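Local coordinates for protein glucose-1-phosphate uridylyltransferase (Sphingomonas elodea, PDB 2UX8) that probably makes UDP-glucose and diphosphate from UTP and alpha-D-glucose 1-phosphate, and binds glucose 1-phosphate, at residues C[40-50]-C[270-281]. Sequence-based numbering, arbitrary orientation.
Sequences LPVVDRPLIQY and FIQANLAVALSR
Val42 and Val43, in the loop that leads into helix 47-57, lie against one flank of helix 267-279, with Val277 between them. CG1 of Val42 meets CG2 of Val277 at 3.6 Å, the two side chains crossing at about a right angle, while CG2 of Val43 packs on CG1 of the same valine. Two turns back along the helix, Phe270 carries its ring to the start of the loop. With CG anti to the backbone N (chi1 175°), Phe270 brings its CE1 to 3.9 Å from CB of Leu40, and its CZ lies 3.3 Å from the carbonyl O of Pro41. ND2 of Asn274 lies above one face of that ring, near its rim, and donates to Phe270 O at 2.9 Å. Beyond the helix end, Arg281 bends at chi2 (-68°) and slides past Val43 to Asp44. Arg281 NH2 gives a nearly straight hydrogen bond of 2.9 Å to Asp44 OD1, on its syn side; Arg281 NH1 adds a weak one to Asp44 OD2, the carboxylate and guanidinium planes being 49° apart. Were Asp44 an alanine, the Arg281 guanidinium would probably lose its carboxylate mate and be freer to swing from the loop. Phe143 of strand 142-145 packs on Val42, Ala273 and Val277, and Pro41 meets Pro41 of a second subunit. The contact thus ties the loop before helix 47-57 to a helix late in the nucleotidyltransferase chain: the valines and the Phe270 ring join them by apolar contact, while one strong and one weak bond between opposite charges fix the loop to Arg281.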
# COMPACT_ATOMS: atom_id res chain seq x y z
N LEU C 40 -14.28 9.57 -2.56
CA LEU C 40 -14.64 10.95 -2.30
C LEU C 40 -15.87 10.91 -1.40
O LEU C 40 -16.78 10.11 -1.60
CB LEU C 40 -14.95 11.72 -3.59
CG LEU C 40 -13.75 11.97 -4.51
CD1 LEU C 40 -14.12 12.98 -5.57
CD2 LEU C 40 -12.58 12.49 -3.71
N PRO C 41 -15.90 11.78 -0.39
CA PRO C 41 -17.02 11.82 0.55
C PRO C 41 -18.21 12.68 0.20
O PRO C 41 -18.05 13.78 -0.33
CB PRO C 41 -16.37 12.31 1.83
CG PRO C 41 -15.36 13.32 1.29
CD PRO C 41 -14.78 12.63 0.06
N VAL C 42 -19.41 12.17 0.48
CA VAL C 42 -20.55 13.01 0.27
C VAL C 42 -20.78 13.80 1.54
O VAL C 42 -21.33 14.81 1.46
CB VAL C 42 -21.83 12.28 -0.16
CG1 VAL C 42 -23.02 13.22 0.01
CG2 VAL C 42 -21.74 11.91 -1.63
N VAL C 43 -20.42 13.43 2.73
CA VAL C 43 -20.61 14.41 3.80
C VAL C 43 -19.61 13.84 4.75
O VAL C 43 -18.64 14.47 5.16
CB VAL C 43 -22.02 14.39 4.45
CG1 VAL C 43 -21.97 15.10 5.77
CG2 VAL C 43 -23.03 15.09 3.56
N ASP C 44 -19.84 12.59 5.07
CA ASP C 44 -18.95 11.90 5.96
C ASP C 44 -18.78 10.45 5.59
O ASP C 44 -18.18 9.69 6.34
CB ASP C 44 -19.41 12.04 7.40
CG ASP C 44 -20.86 11.72 7.59
OD1 ASP C 44 -21.53 11.49 6.58
OD2 ASP C 44 -21.33 11.70 8.73
N ARG C 45 -19.31 10.06 4.43
CA ARG C 45 -19.15 8.70 3.96
C ARG C 45 -18.70 8.74 2.51
O ARG C 45 -19.10 9.62 1.75
CB ARG C 45 -20.46 7.89 4.03
CG ARG C 45 -21.54 8.48 4.89
CD ARG C 45 -22.68 7.50 5.05
NE ARG C 45 -22.49 6.65 6.22
CZ ARG C 45 -22.77 5.35 6.24
NH1 ARG C 45 -23.25 4.78 5.16
NH2 ARG C 45 -22.61 4.63 7.33
N PRO C 46 -17.86 7.78 2.11
CA PRO C 46 -17.38 7.73 0.72
C PRO C 46 -18.45 7.14 -0.18
O PRO C 46 -19.25 6.32 0.26
CB PRO C 46 -16.16 6.83 0.82
CG PRO C 46 -16.52 5.89 1.94
CD PRO C 46 -17.13 6.82 2.95
N LEU C 47 -18.45 7.55 -1.45
CA LEU C 47 -19.40 7.04 -2.44
C LEU C 47 -19.67 5.53 -2.38
O LEU C 47 -20.83 5.13 -2.42
CB LEU C 47 -18.93 7.44 -3.84
CG LEU C 47 -19.00 8.94 -4.13
CD1 LEU C 47 -18.21 9.27 -5.37
CD2 LEU C 47 -20.45 9.36 -4.28
N ILE C 48 -18.64 4.69 -2.30
CA ILE C 48 -18.90 3.24 -2.23
C ILE C 48 -19.65 2.84 -0.98
O ILE C 48 -20.42 1.88 -1.01
CB ILE C 48 -17.63 2.38 -2.19
CG1 ILE C 48 -16.42 3.26 -2.03
CG2 ILE C 48 -17.58 1.45 -3.39
CD1 ILE C 48 -15.46 2.70 -1.03
N GLN C 49 -19.41 3.55 0.12
CA GLN C 49 -20.10 3.24 1.36
C GLN C 49 -21.60 3.34 1.10
O GLN C 49 -22.35 2.41 1.40
CB GLN C 49 -19.67 4.20 2.47
CG GLN C 49 -20.26 3.85 3.82
CD GLN C 49 -19.89 2.46 4.25
OE1 GLN C 49 -18.73 2.19 4.56
NE2 GLN C 49 -20.87 1.56 4.27
N TYR C 50 -22.04 4.46 0.52
CA TYR C 50 -23.46 4.63 0.22
C TYR C 50 -23.96 3.49 -0.64
O TYR C 50 -25.03 2.93 -0.40
CB TYR C 50 -23.72 5.93 -0.52
CG TYR C 50 -23.68 7.14 0.37
CD1 TYR C 50 -22.52 7.92 0.47
CD2 TYR C 50 -24.79 7.51 1.14
CE1 TYR C 50 -22.47 9.02 1.31
CE2 TYR C 50 -24.74 8.62 1.98
CZ TYR C 50 -23.57 9.37 2.06
OH TYR C 50 -23.47 10.46 2.88
N PHE C 270 -21.37 16.55 -7.64
CA PHE C 270 -20.71 16.19 -6.40
C PHE C 270 -21.04 17.21 -5.32
O PHE C 270 -21.41 16.86 -4.20
CB PHE C 270 -19.20 16.14 -6.63
CG PHE C 270 -18.42 15.88 -5.39
CD1 PHE C 270 -18.44 14.63 -4.78
CD2 PHE C 270 -17.72 16.92 -4.78
CE1 PHE C 270 -17.77 14.41 -3.57
CE2 PHE C 270 -17.04 16.71 -3.57
CZ PHE C 270 -17.07 15.46 -2.97
N ILE C 271 -20.90 18.49 -5.66
CA ILE C 271 -21.18 19.55 -4.72
C ILE C 271 -22.66 19.62 -4.33
O ILE C 271 -23.00 19.79 -3.16
CB ILE C 271 -20.68 20.90 -5.27
CG1 ILE C 271 -19.17 21.00 -5.02
CG2 ILE C 271 -21.40 22.06 -4.60
CD1 ILE C 271 -18.45 21.94 -5.94
N GLN C 272 -23.53 19.46 -5.32
CA GLN C 272 -24.95 19.49 -5.07
C GLN C 272 -25.35 18.35 -4.13
O GLN C 272 -26.15 18.55 -3.23
CB GLN C 272 -25.73 19.41 -6.38
CG GLN C 272 -25.73 20.72 -7.13
CD GLN C 272 -26.17 20.56 -8.57
OE1 GLN C 272 -26.96 19.68 -8.89
NE2 GLN C 272 -25.66 21.42 -9.44
N ALA C 273 -24.78 17.17 -4.34
CA ALA C 273 -25.10 16.04 -3.47
C ALA C 273 -24.72 16.35 -2.03
O ALA C 273 -25.51 16.10 -1.11
CB ALA C 273 -24.37 14.79 -3.94
N ASN C 274 -23.52 16.89 -1.83
CA ASN C 274 -23.02 17.25 -0.50
C ASN C 274 -23.97 18.21 0.20
O ASN C 274 -24.25 18.08 1.39
CB ASN C 274 -21.65 17.90 -0.61
CG ASN C 274 -20.51 16.90 -0.52
OD1 ASN C 274 -20.06 16.57 0.58
ND2 ASN C 274 -20.04 16.41 -1.67
N LEU C 275 -24.45 19.18 -0.55
CA LEU C 275 -25.35 20.17 -0.01
C LEU C 275 -26.69 19.55 0.39
O LEU C 275 -27.22 19.80 1.49
CB LEU C 275 -25.58 21.27 -1.05
CG LEU C 275 -26.62 22.31 -0.68
CD1 LEU C 275 -26.27 22.93 0.66
CD2 LEU C 275 -26.67 23.36 -1.78
N ALA C 276 -27.23 18.74 -0.51
CA ALA C 276 -28.50 18.07 -0.28
C ALA C 276 -28.48 17.25 0.98
O ALA C 276 -29.36 17.36 1.83
CB ALA C 276 -28.85 17.19 -1.47
N VAL C 277 -27.46 16.40 1.11
CA VAL C 277 -27.35 15.54 2.28
C VAL C 277 -27.12 16.35 3.55
O VAL C 277 -27.68 16.03 4.59
CB VAL C 277 -26.20 14.52 2.09
CG1 VAL C 277 -26.07 13.62 3.32
CG2 VAL C 277 -26.48 13.68 0.85
N ALA C 278 -26.31 17.39 3.48
CA ALA C 278 -26.06 18.22 4.65
C ALA C 278 -27.35 18.90 5.10
O ALA C 278 -27.59 19.05 6.29
CB ALA C 278 -24.97 19.25 4.36
N LEU C 279 -28.20 19.31 4.15
CA LEU C 279 -29.46 19.96 4.53
C LEU C 279 -30.41 18.99 5.20
O LEU C 279 -31.33 19.40 5.92
CB LEU C 279 -30.16 20.56 3.31
CG LEU C 279 -29.50 21.81 2.76
CD1 LEU C 279 -30.29 22.28 1.55
CD2 LEU C 279 -29.44 22.89 3.83
N SER C 280 -30.20 17.70 4.98
CA SER C 280 -31.05 16.68 5.57
C SER C 280 -30.54 16.22 6.93
O SER C 280 -31.16 15.38 7.58
CB SER C 280 -31.17 15.47 4.64
OG SER C 280 -30.05 14.62 4.78
N ARG C 281 -29.40 16.75 7.35
CA ARG C 281 -28.80 16.38 8.63
C ARG C 281 -29.13 17.38 9.74
O ARG C 281 -28.74 18.55 9.68
CB ARG C 281 -27.28 16.29 8.51
CG ARG C 281 -26.75 15.21 7.60
CD ARG C 281 -27.03 13.83 8.14
NE ARG C 281 -26.31 12.80 7.40
CZ ARG C 281 -24.99 12.60 7.47
NH1 ARG C 281 -24.24 13.36 8.26
NH2 ARG C 281 -24.44 11.64 6.75